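PDB 3JS6: uncharacterized ParM protein from Staphylococcus aureus, which is an actin-like protein that forms filaments and probably drives the segregation of plasmid DNA, described here without bound nucleotide. Local coordinates for residues Lys185-Asp190 against Ile198-Asn203; Ser82-Tyr87 against Thr127-Lys132; Asn289-Ile294 against Ser313-Lys318; Lys139-Glu144 against Ile152-Val157. All coordinates share one frame; numbering follows the deposited sequence.

Overall arrangement
Four contacts are spread over the two halves of this actin-like chain. Interaction 1 (185-190 with 198-203) and interaction 3 (289-294 with 313-318) share the five-stranded sheet of the C-terminal half: strands 185-191 and 293-297 are neighbours in it, the contact centres lie about 10 Å apart, and Lys-185 N reaches Asp-292 OD2 at 2.7 Å. Interaction 2 (82-87 with 127-132) and interaction 4 (139-144 with 152-157) belong to the N-terminal half, their centres about 20 Å apart and their nearest atoms about 7 Å apart; helix 128-137 leads directly into strand 141-145. Interactions 3 and 4 lie on opposite sides of the chain's centre, with centres about 40 Å apart.

Interaction 1: residues Lys185-Asp190 against Ile198-Asn203; sequences KYSVLD and IDTYQN
Tyr-186 and Tyr-201 face each other as a hydrogen-bonded pair in the antiparallel hairpin formed by strands 185-191 and 196-202, part of the five-stranded sheet in the C-terminal half of this actin-like fold. Tyr-186 N reaches Tyr-201 O at 2.9 Å, and Tyr-201 N returns to Tyr-186 O at 2.7 Å. Two residues on, Val-188 and Asp-199 repeat the exchange, Val-188 N lying 2.8 Å from Asp-199 O. The axes of the two short segments run at 165°, close to strictly antiparallel.

The side chains of Lys-185, Ser-187, Leu-189, Ile-198, Thr-200 and Gln-202 share one face. There the buried Ser-187 OG donates to Thr-200 OG1 at 2.8 Å. Leu-189 and Ile-198 run alongside each other in the same direction, with Leu-189 CD1 3.5 Å from Ile-198 CD1. With its CG anti to the backbone N (chi1 -174°), Lys-185 runs out as an extended chain whose CD passes 3.5 Å from Gln-202 OE1. The other face carries Tyr-186, Val-188, Asp-199 and Tyr-201; a water lies 2.8 Å from Asp-199 OD2 and also reaches Val-188 O.

Further out, Phe-281 of helix 263-284 packs onto Ile-198 and Val-277 onto Leu-189, while Leu-167 of helix 162-169 lies against both tyrosines and Val-188. Asp-199 OD1 pairs with Arg-206. Lys-185 NZ goes on to a salt bridge with Glu-210 and a bond to Val-285 O. Glu-210 also serves the serine-threonine pair through its backbone, its O being hydrogen-bonded to Thr-200 OG1.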
loop_
_atom_site.group_PDB
_atom_site.type_symbol
_atom_site.label_atom_id
_atom_site.label_comp_id
_atom_site.label_asym_id
_atom_site.label_seq_id
_atom_site.Cartn_x
_atom_site.Cartn_y
_atom_site.Cartn_z
ATOM N N LYS A 185 -17.666 -13.578 8.816
ATOM C CA LYS A 185 -16.482 -14.211 8.249
ATOM C C LYS A 185 -16.214 -13.511 6.923
ATOM O O LYS A 185 -17.097 -13.424 6.055
ATOM C CB LYS A 185 -16.737 -15.696 8.034
ATOM C CG LYS A 185 -15.528 -16.477 7.590
ATOM C CD LYS A 185 -15.777 -17.964 7.783
ATOM C CE LYS A 185 -14.682 -18.809 7.171
ATOM N NZ LYS A 185 -14.823 -20.231 7.571
ATOM N N TYR A 186 -15.004 -12.987 6.779
ATOM C CA TYR A 186 -14.652 -12.247 5.572
ATOM C C TYR A 186 -13.296 -12.652 5.101
ATOM O O TYR A 186 -12.435 -12.984 5.912
ATOM C CB TYR A 186 -14.594 -10.743 5.854
ATOM C CG TYR A 186 -15.911 -10.141 6.243
ATOM C CD1 TYR A 186 -16.473 -10.409 7.483
ATOM C CD2 TYR A 186 -16.626 -9.345 5.347
ATOM C CE1 TYR A 186 -17.727 -9.897 7.826
ATOM C CE2 TYR A 186 -17.876 -8.832 5.676
ATOM C CZ TYR A 186 -18.417 -9.113 6.917
ATOM O OH TYR A 186 -19.647 -8.615 7.264
ATOM N N SER A 187 -13.081 -12.581 3.794
ATOM C CA SER A 187 -11.778 -12.919 3.277
ATOM C C SER A 187 -11.333 -11.811 2.363
ATOM O O SER A 187 -12.143 -11.148 1.709
ATOM C CB SER A 187 -11.810 -14.251 2.522
ATOM O OG SER A 187 -12.054 -15.334 3.407
ATOM N N VAL A 188 -10.041 -11.573 2.377
ATOM C CA VAL A 188 -9.453 -10.570 1.509
ATOM C C VAL A 188 -8.659 -11.379 0.497
ATOM O O VAL A 188 -7.738 -12.103 0.884
ATOM C CB VAL A 188 -8.484 -9.653 2.261
ATOM C CG1 VAL A 188 -7.820 -8.662 1.255
ATOM C CG2 VAL A 188 -9.233 -8.899 3.354
ATOM N N LEU A 189 -9.048 -11.264 -0.773
ATOM C CA LEU A 189 -8.425 -11.964 -1.898
ATOM C C LEU A 189 -7.591 -10.930 -2.666
ATOM O O LEU A 189 -8.115 -10.135 -3.454
ATOM C CB LEU A 189 -9.535 -12.574 -2.791
ATOM C CG LEU A 189 -9.118 -13.097 -4.174
ATOM C CD1 LEU A 189 -8.043 -14.160 -4.005
ATOM C CD2 LEU A 189 -10.331 -13.666 -4.923
ATOM N N ASP A 190 -6.281 -10.950 -2.428
ATOM C CA ASP A 190 -5.355 -9.974 -3.000
ATOM C C ASP A 190 -4.517 -10.490 -4.197
ATOM O O ASP A 190 -3.577 -11.259 -4.013
ATOM C CB ASP A 190 -4.444 -9.516 -1.844
ATOM C CG ASP A 190 -3.498 -8.403 -2.219
ATOM O OD1 ASP A 190 -2.926 -7.825 -1.274
ATOM O OD2 ASP A 190 -3.305 -8.102 -3.420
ATOM N N ILE A 198 -4.681 -14.762 0.337
ATOM C CA ILE A 198 -6.008 -14.836 0.939
ATOM C C ILE A 198 -5.834 -14.757 2.446
ATOM O O ILE A 198 -5.068 -15.533 3.030
ATOM C CB ILE A 198 -6.741 -16.144 0.605
ATOM C CG1 ILE A 198 -7.178 -16.163 -0.867
ATOM C CG2 ILE A 198 -7.980 -16.285 1.502
ATOM C CD1 ILE A 198 -6.043 -16.114 -1.894
ATOM N N ASP A 199 -6.526 -13.798 3.067
ATOM C CA ASP A 199 -6.494 -13.600 4.506
ATOM C C ASP A 199 -7.931 -13.654 4.967
ATOM O O ASP A 199 -8.777 -12.882 4.503
ATOM C CB ASP A 199 -5.883 -12.234 4.860
ATOM C CG ASP A 199 -4.374 -12.247 4.774
ATOM O OD1 ASP A 199 -3.733 -12.855 5.645
ATOM O OD2 ASP A 199 -3.825 -11.674 3.817
ATOM N N THR A 200 -8.199 -14.561 5.891
ATOM C CA THR A 200 -9.549 -14.756 6.400
ATOM C C THR A 200 -9.717 -14.257 7.826
ATOM O O THR A 200 -8.854 -14.450 8.678
ATOM C CB THR A 200 -9.920 -16.235 6.275
ATOM O OG1 THR A 200 -9.998 -16.562 4.877
ATOM C CG2 THR A 200 -11.245 -16.536 6.930
ATOM N N TYR A 201 -10.835 -13.590 8.059
ATOM C CA TYR A 201 -11.154 -13.008 9.349
ATOM C C TYR A 201 -12.494 -13.516 9.844
ATOM O O TYR A 201 -13.439 -13.647 9.074
ATOM C CB TYR A 201 -11.208 -11.471 9.220
ATOM C CG TYR A 201 -9.853 -10.805 9.140
ATOM C CD1 TYR A 201 -9.037 -10.935 8.015
ATOM C CD2 TYR A 201 -9.361 -10.089 10.227
ATOM C CE1 TYR A 201 -7.751 -10.365 7.985
ATOM C CE2 TYR A 201 -8.097 -9.524 10.212
ATOM C CZ TYR A 201 -7.291 -9.667 9.094
ATOM O OH TYR A 201 -6.019 -9.128 9.125
ATOM N N GLN A 202 -12.575 -13.793 11.135
ATOM C CA GLN A 202 -13.815 -14.249 11.746
ATOM C C GLN A 202 -13.974 -13.440 13.032
ATOM O O GLN A 202 -13.068 -13.408 13.885
ATOM C CB GLN A 202 -13.746 -15.743 12.064
ATOM C CG GLN A 202 -14.943 -16.262 12.871
ATOM C CD GLN A 202 -16.137 -16.630 12.008
ATOM O OE1 GLN A 202 -16.071 -17.563 11.216
ATOM N NE2 GLN A 202 -17.235 -15.894 12.164
ATOM N N ASN A 203 -15.109 -12.773 13.165
ATOM C CA ASN A 203 -15.365 -11.946 14.345
ATOM C C ASN A 203 -14.177 -11.031 14.576
ATOM O O ASN A 203 -13.615 -10.979 15.678
ATOM C CB ASN A 203 -15.609 -12.810 15.591
ATOM C CG ASN A 203 -16.698 -13.855 15.372
ATOM O OD1 ASN A 203 -17.594 -13.670 14.553
ATOM N ND2 ASN A 203 -16.624 -14.955 16.113
HETATM O O HOH W 1 -5.029 -10.630 1.537
#

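Interaction 2: residues Ser82-Tyr87 against Thr127-Lys132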
loop_
_atom_site.group_PDB
_atom_site.type_symbol
_atom_site.label_atom_id
_atom_site.label_comp_id
_atom_site.label_asym_id
_atom_site.label_seq_id
_atom_site.Cartn_x
_atom_site.Cartn_y
_atom_site.Cartn_z
ATOM N N SER A 82 13.246 -4.137 1.292
ATOM C CA SER A 82 11.905 -4.678 1.460
ATOM C C SER A 82 11.885 -5.966 2.297
ATOM O O SER A 82 10.830 -6.577 2.492
ATOM C CB SER A 82 11.272 -4.911 0.080
ATOM O OG SER A 82 12.137 -5.660 -0.758
ATOM N N THR A 83 13.051 -6.370 2.799
ATOM C CA THR A 83 13.134 -7.571 3.626
ATOM C C THR A 83 12.429 -7.324 4.947
ATOM O O THR A 83 12.111 -6.184 5.284
ATOM C CB THR A 83 14.597 -7.973 3.929
ATOM O OG1 THR A 83 15.367 -6.805 4.250
ATOM C CG2 THR A 83 15.211 -8.685 2.729
ATOM N N ASN A 84 12.196 -8.402 5.686
ATOM C CA ASN A 84 11.528 -8.350 6.987
ATOM C C ASN A 84 12.322 -7.494 7.972
ATOM O O ASN A 84 11.835 -7.155 9.047
ATOM C CB ASN A 84 11.417 -9.762 7.557
ATOM C CG ASN A 84 12.779 -10.365 7.855
ATOM O OD1 ASN A 84 13.625 -10.487 6.965
ATOM N ND2 ASN A 84 13.005 -10.731 9.113
ATOM N N ASP A 85 13.563 -7.190 7.614
ATOM C CA ASP A 85 14.421 -6.378 8.457
ATOM C C ASP A 85 14.622 -4.998 7.828
ATOM O O ASP A 85 15.550 -4.270 8.175
ATOM C CB ASP A 85 15.767 -7.073 8.641
ATOM C CG ASP A 85 16.358 -7.530 7.331
ATOM O OD1 ASP A 85 16.732 -6.666 6.513
ATOM O OD2 ASP A 85 16.434 -8.758 7.106
ATOM N N ARG A 86 13.739 -4.640 6.905
ATOM C CA ARG A 86 13.825 -3.342 6.235
ATOM C C ARG A 86 13.801 -2.206 7.252
ATOM O O ARG A 86 14.321 -1.116 6.993
ATOM C CB ARG A 86 12.646 -3.174 5.270
ATOM C CG ARG A 86 11.294 -3.225 5.969
ATOM C CD ARG A 86 10.130 -3.120 4.993
ATOM N NE ARG A 86 8.847 -3.162 5.697
ATOM C CZ ARG A 86 7.673 -2.813 5.168
ATOM N NH1 ARG A 86 7.596 -2.384 3.910
ATOM N NH2 ARG A 86 6.570 -2.898 5.907
ATOM N N TYR A 87 13.223 -2.474 8.420
ATOM C CA TYR A 87 13.101 -1.423 9.455
ATOM C C TYR A 87 14.451 -0.888 9.932
ATOM O O TYR A 87 14.529 0.228 10.429
ATOM C CB TYR A 87 12.232 -1.908 10.658
ATOM C CG TYR A 87 10.918 -2.407 10.112
ATOM C CD1 TYR A 87 10.671 -3.781 10.001
ATOM C CD2 TYR A 87 9.943 -1.521 9.697
ATOM C CE1 TYR A 87 9.502 -4.260 9.475
ATOM C CE2 TYR A 87 8.762 -1.992 9.122
ATOM C CZ TYR A 87 8.558 -3.366 9.008
ATOM O OH TYR A 87 7.403 -3.844 8.424
ATOM N N THR A 127 5.604 -8.713 16.737
ATOM C CA THR A 127 6.984 -9.052 17.019
ATOM C C THR A 127 7.794 -7.815 17.366
ATOM O O THR A 127 7.241 -6.741 17.622
ATOM C CB THR A 127 7.643 -9.711 15.801
ATOM O OG1 THR A 127 7.956 -8.705 14.833
ATOM C CG2 THR A 127 6.701 -10.732 15.172
ATOM N N ASP A 128 9.115 -7.983 17.365
ATOM C CA ASP A 128 10.041 -6.900 17.657
ATOM C C ASP A 128 10.083 -5.935 16.473
ATOM O O ASP A 128 10.583 -4.818 16.588
ATOM C CB ASP A 128 11.442 -7.457 17.911
ATOM C CG ASP A 128 12.004 -8.185 16.706
ATOM O OD1 ASP A 128 11.366 -9.161 16.246
ATOM O OD2 ASP A 128 13.085 -7.783 16.221
ATOM N N LYS A 129 9.581 -6.390 15.329
ATOM C CA LYS A 129 9.538 -5.561 14.128
ATOM C C LYS A 129 8.567 -4.411 14.368
ATOM O O LYS A 129 8.855 -3.271 14.034
ATOM C CB LYS A 129 9.087 -6.393 12.927
ATOM C CG LYS A 129 10.221 -7.013 12.104
ATOM C CD LYS A 129 11.400 -7.426 12.955
ATOM C CE LYS A 129 12.522 -8.009 12.097
ATOM N NZ LYS A 129 12.104 -9.264 11.418
ATOM N N GLN A 130 7.420 -4.717 14.956
ATOM C CA GLN A 130 6.438 -3.688 15.243
ATOM C C GLN A 130 7.039 -2.627 16.161
ATOM O O GLN A 130 6.782 -1.433 15.985
ATOM C CB GLN A 130 5.173 -4.282 15.879
ATOM C CG GLN A 130 4.109 -3.221 16.157
ATOM C CD GLN A 130 2.764 -3.790 16.590
ATOM O OE1 GLN A 130 1.790 -3.048 16.758
ATOM N NE2 GLN A 130 2.701 -5.097 16.772
ATOM N N ALA A 131 7.851 -3.043 17.130
ATOM C CA ALA A 131 8.484 -2.082 18.037
ATOM C C ALA A 131 9.434 -1.152 17.286
ATOM O O ALA A 131 9.438 0.053 17.512
ATOM C CB ALA A 131 9.245 -2.810 19.133
ATOM N N LYS A 132 10.256 -1.704 16.403
ATOM C CA LYS A 132 11.181 -0.875 15.645
ATOM C C LYS A 132 10.479 0.010 14.612
ATOM O O LYS A 132 10.943 1.102 14.332
ATOM C CB LYS A 132 12.226 -1.753 14.950
ATOM C CG LYS A 132 13.224 -2.367 15.935
ATOM C CD LYS A 132 14.303 -3.210 15.246
ATOM C CE LYS A 132 13.708 -4.393 14.507
ATOM N NZ LYS A 132 14.777 -5.259 13.927
#
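Tyr-87 and Lys-129 bring the loop before helix 90-104 against the first turn of helix 128-137 in the N-terminal half of the actin-like fold, a surface contact in which Tyr-87 is buried.

The apolar part is the lysine's CG and CB against the CD1-CE1 side of the tyrosine ring, out of its plane, while Lys-129 O lies over a face. The two side chains meet at about a right angle, with Lys-129 CG 3.9 Å from Tyr-87 CE1. One turn along the helix, Lys-132 CB comes to 4.3 Å from Tyr-87 CB. Phe-92, Phe-133 and Met-120 also touch Tyr-87.

Polar bonds fix both partners. The hydroxyl of Tyr-87 is gripped within its own loop by Arg-86, whose NH2 donates to Tyr-87 OH at 2.8 Å in the guanidinium plane, and it also bonds to Glu-124. Arg-86 N closes the type I turn that begins at Thr-83. On the helix, Thr-127 is the N-cap: its OG1 accepts from Lys-129 N at 2.9 Å. Lys-132 NZ forms a salt bridge with Asp-88.

Bends at chi2 (35°) and chi4 (-64°) carry the end of Lys-129 back to the turn, where its NZ makes a weak hydrogen bond of 3.2 Å to Asn-84 O.

Interaction 3: residues Asn289-Ile294 against Ser313-Lys318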
loop_
_atom_site.group_PDB
_atom_site.type_symbol
_atom_site.label_atom_id
_atom_site.label_comp_id
_atom_site.label_asym_id
_atom_site.label_seq_id
_atom_site.Cartn_x
_atom_site.Cartn_y
_atom_site.Cartn_z
ATOM N N ASN A 289 -20.635 -20.454 1.160
ATOM C CA ASN A 289 -21.861 -19.864 1.672
ATOM C C ASN A 289 -21.722 -19.434 3.129
ATOM O O ASN A 289 -22.551 -18.688 3.647
ATOM C CB ASN A 289 -23.020 -20.843 1.504
ATOM C CG ASN A 289 -23.460 -20.966 0.056
ATOM O OD1 ASN A 289 -23.833 -19.974 -0.573
ATOM N ND2 ASN A 289 -23.416 -22.180 -0.483
ATOM N N SER A 290 -20.665 -19.904 3.783
ATOM C CA SER A 290 -20.400 -19.541 5.165
ATOM C C SER A 290 -19.608 -18.225 5.176
ATOM O O SER A 290 -19.352 -17.639 6.221
ATOM C CB SER A 290 -19.578 -20.635 5.852
ATOM O OG SER A 290 -18.295 -20.770 5.258
ATOM N N ILE A 291 -19.217 -17.762 4.000
ATOM C CA ILE A 291 -18.454 -16.528 3.909
ATOM C C ILE A 291 -19.385 -15.346 3.644
ATOM O O ILE A 291 -20.212 -15.393 2.744
ATOM C CB ILE A 291 -17.402 -16.661 2.811
ATOM C CG1 ILE A 291 -16.526 -17.882 3.123
ATOM C CG2 ILE A 291 -16.532 -15.407 2.751
ATOM C CD1 ILE A 291 -15.675 -18.368 1.945
ATOM N N ASP A 292 -19.263 -14.287 4.437
ATOM C CA ASP A 292 -20.128 -13.120 4.259
ATOM C C ASP A 292 -19.690 -12.216 3.120
ATOM O O ASP A 292 -20.516 -11.571 2.486
ATOM C CB ASP A 292 -20.211 -12.329 5.560
ATOM C CG ASP A 292 -20.735 -13.174 6.704
ATOM O OD1 ASP A 292 -21.732 -13.893 6.479
ATOM O OD2 ASP A 292 -20.162 -13.128 7.818
ATOM N N ARG A 293 -18.390 -12.159 2.863
ATOM C CA ARG A 293 -17.883 -11.324 1.769
ATOM C C ARG A 293 -16.425 -11.659 1.496
ATOM O O ARG A 293 -15.674 -12.045 2.389
ATOM C CB ARG A 293 -17.976 -9.831 2.139
ATOM C CG ARG A 293 -18.100 -8.835 0.963
ATOM C CD ARG A 293 -19.495 -8.930 0.289
ATOM N NE ARG A 293 -20.588 -8.763 1.255
ATOM C CZ ARG A 293 -21.002 -7.595 1.748
ATOM N NH1 ARG A 293 -20.432 -6.457 1.364
ATOM N NH2 ARG A 293 -21.967 -7.565 2.660
ATOM N N ILE A 294 -16.035 -11.519 0.250
ATOM C CA ILE A 294 -14.664 -11.723 -0.149
ATOM C C ILE A 294 -14.355 -10.427 -0.865
ATOM O O ILE A 294 -14.985 -10.096 -1.884
ATOM C CB ILE A 294 -14.525 -12.913 -1.134
ATOM C CG1 ILE A 294 -14.857 -14.230 -0.421
ATOM C CG2 ILE A 294 -13.143 -12.921 -1.711
ATOM C CD1 ILE A 294 -15.019 -15.430 -1.376
ATOM N N SER A 313 -22.365 -15.754 -6.974
ATOM C CA SER A 313 -23.186 -14.578 -6.777
ATOM C C SER A 313 -23.252 -14.110 -5.329
ATOM O O SER A 313 -23.151 -14.900 -4.387
ATOM C CB SER A 313 -24.599 -14.871 -7.279
ATOM O OG SER A 313 -25.099 -16.040 -6.649
ATOM N N ASP A 314 -23.415 -12.802 -5.177
ATOM C CA ASP A 314 -23.557 -12.163 -3.879
ATOM C C ASP A 314 -22.465 -12.399 -2.850
ATOM O O ASP A 314 -22.767 -12.539 -1.668
ATOM C CB ASP A 314 -24.894 -12.562 -3.261
ATOM C CG ASP A 314 -26.049 -12.405 -4.229
ATOM O OD1 ASP A 314 -26.126 -11.352 -4.903
ATOM O OD2 ASP A 314 -26.881 -13.336 -4.312
ATOM N N VAL A 315 -21.206 -12.451 -3.262
ATOM C CA VAL A 315 -20.160 -12.651 -2.258
ATOM C C VAL A 315 -18.906 -11.834 -2.504
ATOM O O VAL A 315 -18.235 -11.416 -1.557
ATOM C CB VAL A 315 -19.768 -14.138 -2.111
ATOM C CG1 VAL A 315 -19.061 -14.627 -3.369
ATOM C CG2 VAL A 315 -18.854 -14.297 -0.907
ATOM N N PHE A 316 -18.581 -11.585 -3.766
ATOM C CA PHE A 316 -17.396 -10.821 -4.048
ATOM C C PHE A 316 -17.702 -9.335 -4.063
ATOM O O PHE A 316 -18.762 -8.899 -4.544
ATOM C CB PHE A 316 -16.798 -11.222 -5.399
ATOM C CG PHE A 316 -16.279 -12.634 -5.446
ATOM C CD1 PHE A 316 -17.015 -13.637 -6.073
ATOM C CD2 PHE A 316 -15.026 -12.952 -4.904
ATOM C CE1 PHE A 316 -16.511 -14.938 -6.173
ATOM C CE2 PHE A 316 -14.515 -14.248 -5.000
ATOM C CZ PHE A 316 -15.263 -15.247 -5.642
ATOM N N GLU A 317 -16.760 -8.551 -3.556
ATOM C CA GLU A 317 -16.936 -7.111 -3.557
ATOM C C GLU A 317 -15.620 -6.447 -3.940
ATOM O O GLU A 317 -14.546 -6.973 -3.660
ATOM C CB GLU A 317 -17.375 -6.638 -2.167
ATOM C CG GLU A 317 -17.489 -5.101 -2.066
ATOM C CD GLU A 317 -17.942 -4.636 -0.702
ATOM O OE1 GLU A 317 -18.077 -3.410 -0.514
ATOM O OE2 GLU A 317 -18.159 -5.494 0.181
ATOM N N LYS A 318 -15.683 -5.285 -4.579
ATOM C CA LYS A 318 -14.466 -4.577 -4.946
ATOM C C LYS A 318 -14.664 -3.111 -4.615
ATOM O O LYS A 318 -15.782 -2.596 -4.744
ATOM C CB LYS A 318 -14.191 -4.690 -6.455
ATOM C CG LYS A 318 -12.870 -4.031 -6.897
ATOM C CD LYS A 318 -12.774 -3.900 -8.427
ATOM C CE LYS A 318 -11.390 -3.397 -8.874
ATOM N NZ LYS A 318 -11.037 -1.998 -8.429
#
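Ile-294 and Phe-316 form a parallel bridge between strands 293-297 and 316-317, and their side chains make the tightly packed part of this contact. The two extend next to one another from the same face of the sheet, with Ile-294 CG2 3.7 Å from Phe-316 CD2. From the preceding residue, Val-315 CG2 slants across Ile-294 and comes within 4.0 Å of its CD1. Val-315 reaches it with the methyl that stands anti to the backbone N, and the same methyl touches Ile-291 CG2 more distantly. The backbone of Ile-294 is held at both polar atoms: its N donates to Val-315 O at 2.8 Å, and its O accepts from Glu-317 N at 2.9 Å. This staggered pairing to the residues before and after Phe-316 is the pattern of parallel strands.

The looser, partly exposed side is held mainly by a salt bridge. Arg-293 NH1 reaches Glu-317 OE2 at 2.7 Å. The carboxylate oxygen lies at the guanidinium edge, near its plane, but the donor comes from above the carboxylate plane, and the two planes are 31° apart. Glu-317 is fully extended, whereas Arg-293 folds at chi2 and chi3 (71° and 54°), which lets its NE bond back to Asp-292 O at 3.1 Å and steadies the group.

The two strands belong to a beta-alpha-beta unit whose connecting helix, 301-311, sends Leu-308 against Phe-316. Helix 263-284 packs on the same apolar cluster through Phe-281 and Met-278, while strand 185-191 flanks strand 293-297 and sets Leu-189 against Ile-294.

Interaction 4: residues Lys139-Glu144 against Ile152-Val157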
loop_
_atom_site.group_PDB
_atom_site.type_symbol
_atom_site.label_atom_id
_atom_site.label_comp_id
_atom_site.label_asym_id
_atom_site.label_seq_id
_atom_site.Cartn_x
_atom_site.Cartn_y
_atom_site.Cartn_z
ATOM N N LYS A 139 8.192 10.042 16.273
ATOM C CA LYS A 139 9.205 11.026 16.627
ATOM C C LYS A 139 9.000 12.322 15.865
ATOM O O LYS A 139 8.344 12.352 14.826
ATOM C CB LYS A 139 10.621 10.497 16.352
ATOM C CG LYS A 139 10.965 10.288 14.897
ATOM C CD LYS A 139 12.362 9.690 14.761
ATOM C CE LYS A 139 12.630 9.231 13.330
ATOM N NZ LYS A 139 13.950 8.577 13.206
ATOM N N SER A 140 9.553 13.397 16.404
ATOM C CA SER A 140 9.456 14.697 15.776
ATOM C C SER A 140 10.582 14.815 14.785
ATOM O O SER A 140 11.591 14.139 14.922
ATOM C CB SER A 140 9.605 15.815 16.818
ATOM O OG SER A 140 8.390 16.001 17.517
ATOM N N ARG A 141 10.401 15.665 13.776
ATOM C CA ARG A 141 11.493 15.860 12.834
ATOM C C ARG A 141 11.304 17.090 11.980
ATOM O O ARG A 141 10.188 17.521 11.745
ATOM C CB ARG A 141 11.651 14.637 11.939
ATOM C CG ARG A 141 10.487 14.333 11.008
ATOM C CD ARG A 141 9.584 13.286 11.656
ATOM N NE ARG A 141 10.044 11.939 11.288
ATOM C CZ ARG A 141 9.352 10.802 11.429
ATOM N NH1 ARG A 141 8.124 10.835 11.942
ATOM N NH2 ARG A 141 9.894 9.638 11.060
ATOM N N LEU A 142 12.402 17.662 11.532
ATOM C CA LEU A 142 12.367 18.818 10.665
ATOM C C LEU A 142 12.621 18.300 9.247
ATOM O O LEU A 142 13.640 17.647 8.973
ATOM C CB LEU A 142 13.475 19.809 11.024
ATOM C CG LEU A 142 13.541 20.970 10.015
ATOM C CD1 LEU A 142 12.300 21.826 10.190
ATOM C CD2 LEU A 142 14.798 21.820 10.222
ATOM N N ILE A 143 11.700 18.573 8.343
ATOM C CA ILE A 143 11.904 18.132 6.974
ATOM C C ILE A 143 11.684 19.331 6.069
ATOM O O ILE A 143 10.706 20.064 6.205
ATOM C CB ILE A 143 10.922 17.006 6.568
ATOM C CG1 ILE A 143 11.153 15.774 7.441
ATOM C CG2 ILE A 143 11.102 16.660 5.074
ATOM C CD1 ILE A 143 10.172 14.680 7.153
ATOM N N GLU A 144 12.609 19.523 5.143
ATOM C CA GLU A 144 12.515 20.617 4.195
ATOM C C GLU A 144 12.191 19.944 2.858
ATOM O O GLU A 144 12.989 19.133 2.360
ATOM C CB GLU A 144 13.869 21.333 4.119
ATOM C CG GLU A 144 13.828 22.704 3.498
ATOM C CD GLU A 144 15.204 23.189 3.108
ATOM O OE1 GLU A 144 15.617 22.968 1.944
ATOM O OE2 GLU A 144 15.879 23.780 3.970
ATOM N N ILE A 152 7.573 18.591 12.021
ATOM C CA ILE A 152 6.570 17.546 12.172
ATOM C C ILE A 152 6.592 16.861 13.524
ATOM O O ILE A 152 7.586 16.221 13.888
ATOM C CB ILE A 152 6.750 16.465 11.082
ATOM C CG1 ILE A 152 6.532 17.104 9.706
ATOM C CG2 ILE A 152 5.781 15.301 11.316
ATOM C CD1 ILE A 152 7.587 16.758 8.697
ATOM N N ASN A 153 5.505 16.973 14.262
ATOM C CA ASN A 153 5.375 16.322 15.563
ATOM C C ASN A 153 4.387 15.164 15.463
ATOM O O ASN A 153 3.301 15.325 14.914
ATOM C CB ASN A 153 4.962 17.337 16.631
ATOM C CG ASN A 153 5.968 18.461 16.787
ATOM O OD1 ASN A 153 5.631 19.635 16.631
ATOM N ND2 ASN A 153 7.205 18.105 17.116
ATOM N N VAL A 154 4.744 14.006 15.976
ATOM C CA VAL A 154 3.846 12.865 15.917
ATOM C C VAL A 154 3.219 12.673 17.297
ATOM O O VAL A 154 3.918 12.413 18.283
ATOM C CB VAL A 154 4.591 11.592 15.490
ATOM C CG1 VAL A 154 3.637 10.406 15.509
ATOM C CG2 VAL A 154 5.144 11.776 14.054
ATOM N N LYS A 155 1.904 12.785 17.350
ATOM C CA LYS A 155 1.158 12.682 18.607
ATOM C C LYS A 155 0.668 11.285 18.902
ATOM O O LYS A 155 0.190 11.013 20.009
ATOM C CB LYS A 155 -0.039 13.624 18.556
ATOM C CG LYS A 155 0.346 15.056 18.284
ATOM C CD LYS A 155 1.398 15.529 19.266
ATOM C CE LYS A 155 1.757 16.983 19.013
ATOM N NZ LYS A 155 2.743 17.489 20.025
ATOM N N GLY A 156 0.768 10.408 17.904
ATOM C CA GLY A 156 0.324 9.039 18.092
ATOM C C GLY A 156 0.553 8.209 16.839
ATOM O O GLY A 156 0.638 8.761 15.719
ATOM N N VAL A 157 0.652 6.894 17.025
ATOM C CA VAL A 157 0.876 5.949 15.918
ATOM C C VAL A 157 -0.023 4.732 16.084
ATOM O O VAL A 157 -0.164 4.197 17.178
ATOM C CB VAL A 157 2.349 5.465 15.870
ATOM C CG1 VAL A 157 2.528 4.423 14.758
ATOM C CG2 VAL A 157 3.274 6.660 15.623
HETATM O O HOH W 2 6.731 14.227 18.055
#
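Ile-152, the first residue of 152-157, meets Arg-141 and Ile-143. Its backbone forms an antiparallel hydrogen-bonded pair with Arg-141: Ile-152 N lies 2.8 Å from Arg-141 O, and Arg-141 N lies 2.9 Å from Ile-152 O. Beside this pair, Ile-152 CD1 packs on Ile-143 CD1 at 3.7 Å, the two side chains lying aslant, with Ala-104 of helix 90-104 against Ile-152.

Asn-153 turns back at its end toward Ser-140. Its ND2 is modelled 2.4 Å from Ser-140 OG, as a hydrogen bond too short to be taken at face value, so the exact placing of these two atoms is doubtful. Its backbone bonds to Val-112 and Val-114 of the adjoining strand 111-120.

Val-154 follows, and its CG2 touches Lys-139 O at 3.3 Å and lies near the plane of the Arg-141 guanidinium, at its edge, 3.8 Å from NH1. Arg-141 places that group through a chi1 of 65°, which tucks CG over its own backbone, and further bends at chi2 and chi3. Lys-139 CG sits over one guanidinium face, and Glu-97 of helix 90-104 forms a salt bridge with NH2. Val-154 N donates to a water at 2.9 Å; the close approach of this water to Ser-140 OG is equally uncertain.

The arrangement is a beta hairpin, splayed to 137° between these short segments, in the mixed sheet of the N-terminal half of an actin-like fold.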